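Local coordinates for stage II sporulation protein E (SpoIIE) (Moorella thermoacetica, PDB 3ZT9) that probably acts as a metal-dependent PP2C-type serine/threonine phosphatase that feeds stressosome signalling into secondary messenger control, at residues A[34-39]-A[145-150]. Sequence-based numbering, arbitrary orientation.
Sequences LAVGDG and FLIHSD. With MN (manganese (II) ion), chain B; MN (manganese (II) ion), chain C.
D38 spans two manganese ions with a single carboxylate: OD1 binds the first at 2.1 Å, OD2 the second at 2.2 Å. D150 OD1 joins the second ion, putting two carboxylate oxygens, D38 OD2 and D150 OD1, 3.1 Å apart; the two carboxylate planes stand 77° apart, and the shared metal presumably pays for the closeness. A water also ties the two ends together, donating to D38 OD2 and accepting from D150 N, while N103 ND2 hydrogen-bonds D150 OD2. The G39 and G41 carbonyls complete the protein ligands of the first ion, D185 those of the second, and one water bridges both metals.

Behind the site the contact turns apolar. Strands 31-39 and 144-148 belong to the two facing sheets of the PP2C beta-sandwich and run nearly parallel here, 16° apart. V36 CG2 presses on I147 CG2 at 3.4 Å, tighter than usual. With I147 CG1 anti to the carbonyl carbon and the arm beyond it fully extended (chi2 177°), CD1 reaches L34, 3.7 Å from L34 CB. Trimming I147 to an alanine is likely to cost the CG2 contact with V36 and the CD1 contact with L34, opening a gap between the two sheets. L34 CD1 meets F145 CB at 4.1 Å. Hydrocarbon thus joins the sheets, whereas metal and water join their ends, consistent with a binuclear centre that activates water for phosphoester hydrolysis, as in PP2C phosphatases.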
loop_
_atom_site.group_PDB
_atom_site.type_symbol
_atom_site.label_atom_id
_atom_site.label_comp_id
_atom_site.label_asym_id
_atom_site.label_seq_id
_atom_site.Cartn_x
_atom_site.Cartn_y
_atom_site.Cartn_z
ATOM N N LEU A 34 6.596 -2.093 -1.216
ATOM C CA LEU A 34 5.190 -2.412 -1.447
ATOM C C LEU A 34 4.412 -1.139 -1.237
ATOM O O LEU A 34 4.506 -0.564 -0.167
ATOM C CB LEU A 34 4.681 -3.440 -0.396
ATOM C CG LEU A 34 5.524 -4.717 -0.212
ATOM C CD1 LEU A 34 5.026 -5.445 1.026
ATOM C CD2 LEU A 34 5.396 -5.624 -1.406
ATOM N N ALA A 35 3.609 -0.723 -2.210
ATOM C CA ALA A 35 2.932 0.550 -2.071
ATOM C C ALA A 35 1.526 0.486 -2.616
ATOM O O ALA A 35 1.268 -0.179 -3.638
ATOM C CB ALA A 35 3.724 1.685 -2.814
ATOM N N VAL A 36 0.619 1.226 -1.961
ATOM C CA VAL A 36 -0.724 1.395 -2.519
ATOM C C VAL A 36 -1.057 2.874 -2.499
ATOM O O VAL A 36 -0.848 3.536 -1.504
ATOM C CB VAL A 36 -1.817 0.605 -1.703
ATOM C CG1 VAL A 36 -3.219 0.911 -2.218
ATOM C CG2 VAL A 36 -1.550 -0.937 -1.764
ATOM N N GLY A 37 -1.631 3.379 -3.584
ATOM C CA GLY A 37 -2.064 4.766 -3.606
ATOM C C GLY A 37 -3.552 4.793 -3.933
ATOM O O GLY A 37 -4.077 3.904 -4.618
ATOM N N ASP A 38 -4.232 5.835 -3.457
ATOM C CA ASP A 38 -5.645 6.005 -3.758
ATOM C C ASP A 38 -5.807 7.448 -4.188
ATOM O O ASP A 38 -5.682 8.324 -3.363
ATOM C CB ASP A 38 -6.456 5.706 -2.465
ATOM C CG ASP A 38 -7.945 5.996 -2.596
ATOM O OD1 ASP A 38 -8.350 6.629 -3.591
ATOM O OD2 ASP A 38 -8.719 5.606 -1.691
ATOM N N GLY A 39 -6.047 7.699 -5.478
ATOM C CA GLY A 39 -6.228 9.070 -5.947
ATOM C C GLY A 39 -7.547 9.655 -5.447
ATOM O O GLY A 39 -8.569 9.006 -5.416
ATOM N N PHE A 145 2.435 -9.228 5.207
ATOM C CA PHE A 145 2.097 -7.811 5.091
ATOM C C PHE A 145 0.789 -7.715 4.318
ATOM O O PHE A 145 0.619 -8.366 3.291
ATOM C CB PHE A 145 3.190 -7.073 4.304
ATOM C CG PHE A 145 4.533 -6.996 5.015
ATOM C CD1 PHE A 145 5.368 -8.105 5.114
ATOM C CD2 PHE A 145 4.947 -5.819 5.593
ATOM C CE1 PHE A 145 6.589 -8.021 5.798
ATOM C CE2 PHE A 145 6.137 -5.730 6.287
ATOM C CZ PHE A 145 6.975 -6.840 6.373
ATOM N N LEU A 146 -0.142 -6.906 4.801
ATOM C CA LEU A 146 -1.377 -6.660 4.087
ATOM C C LEU A 146 -1.471 -5.126 3.915
ATOM O O LEU A 146 -1.239 -4.385 4.886
ATOM C CB LEU A 146 -2.582 -7.116 4.940
ATOM C CG LEU A 146 -3.943 -6.599 4.449
ATOM C CD1 LEU A 146 -4.418 -7.242 3.125
ATOM C CD2 LEU A 146 -4.935 -6.851 5.562
ATOM N N ILE A 147 -1.774 -4.648 2.707
ATOM C CA ILE A 147 -1.958 -3.223 2.492
ATOM C C ILE A 147 -3.249 -3.092 1.680
ATOM O O ILE A 147 -3.431 -3.806 0.705
ATOM C CB ILE A 147 -0.766 -2.531 1.679
ATOM C CG1 ILE A 147 0.608 -2.833 2.350
ATOM C CG2 ILE A 147 -1.031 -0.972 1.551
ATOM C CD1 ILE A 147 1.859 -2.285 1.624
ATOM N N HIS A 148 -4.137 -2.192 2.063
ATOM C CA HIS A 148 -5.296 -1.964 1.208
ATOM C C HIS A 148 -5.815 -0.538 1.263
ATOM O O HIS A 148 -5.699 0.148 2.264
ATOM C CB HIS A 148 -6.429 -2.991 1.539
ATOM C CG HIS A 148 -6.951 -2.924 2.938
ATOM N ND1 HIS A 148 -7.907 -2.008 3.334
ATOM C CD2 HIS A 148 -6.663 -3.668 4.037
ATOM C CE1 HIS A 148 -8.183 -2.194 4.617
ATOM N NE2 HIS A 148 -7.432 -3.182 5.068
ATOM N N SER A 149 -6.395 -0.082 0.152
ATOM C CA SER A 149 -7.076 1.222 0.180
ATOM C C SER A 149 -8.364 1.128 0.970
ATOM O O SER A 149 -8.778 0.037 1.391
ATOM C CB SER A 149 -7.433 1.650 -1.241
ATOM O OG SER A 149 -8.396 0.783 -1.815
ATOM N N ASP A 150 -9.006 2.280 1.187
ATOM C CA ASP A 150 -10.242 2.316 1.969
ATOM C C ASP A 150 -11.428 1.750 1.177
ATOM O O ASP A 150 -12.566 1.802 1.644
ATOM C CB ASP A 150 -10.512 3.743 2.446
ATOM C CG ASP A 150 -10.773 4.717 1.305
ATOM O OD1 ASP A 150 -10.815 4.304 0.124
ATOM O OD2 ASP A 150 -10.947 5.895 1.609
HETATM MN MN MN B . -9.964 7.487 -4.713
HETATM MN MN MN C . -10.901 5.160 -1.810
HETATM O O HOH W 1 -7.761 4.759 0.645
HETATM O O HOH W 2 -11.542 7.110 -0.918
HETATM O O HOH W 3 -9.598 5.710 -5.926
HETATM O O HOH W 4 -10.520 8.758 -2.881
HETATM O O HOH W 5 -11.538 6.468 -3.504
HETATM O O HOH W 6 -10.293 3.497 -3.109
#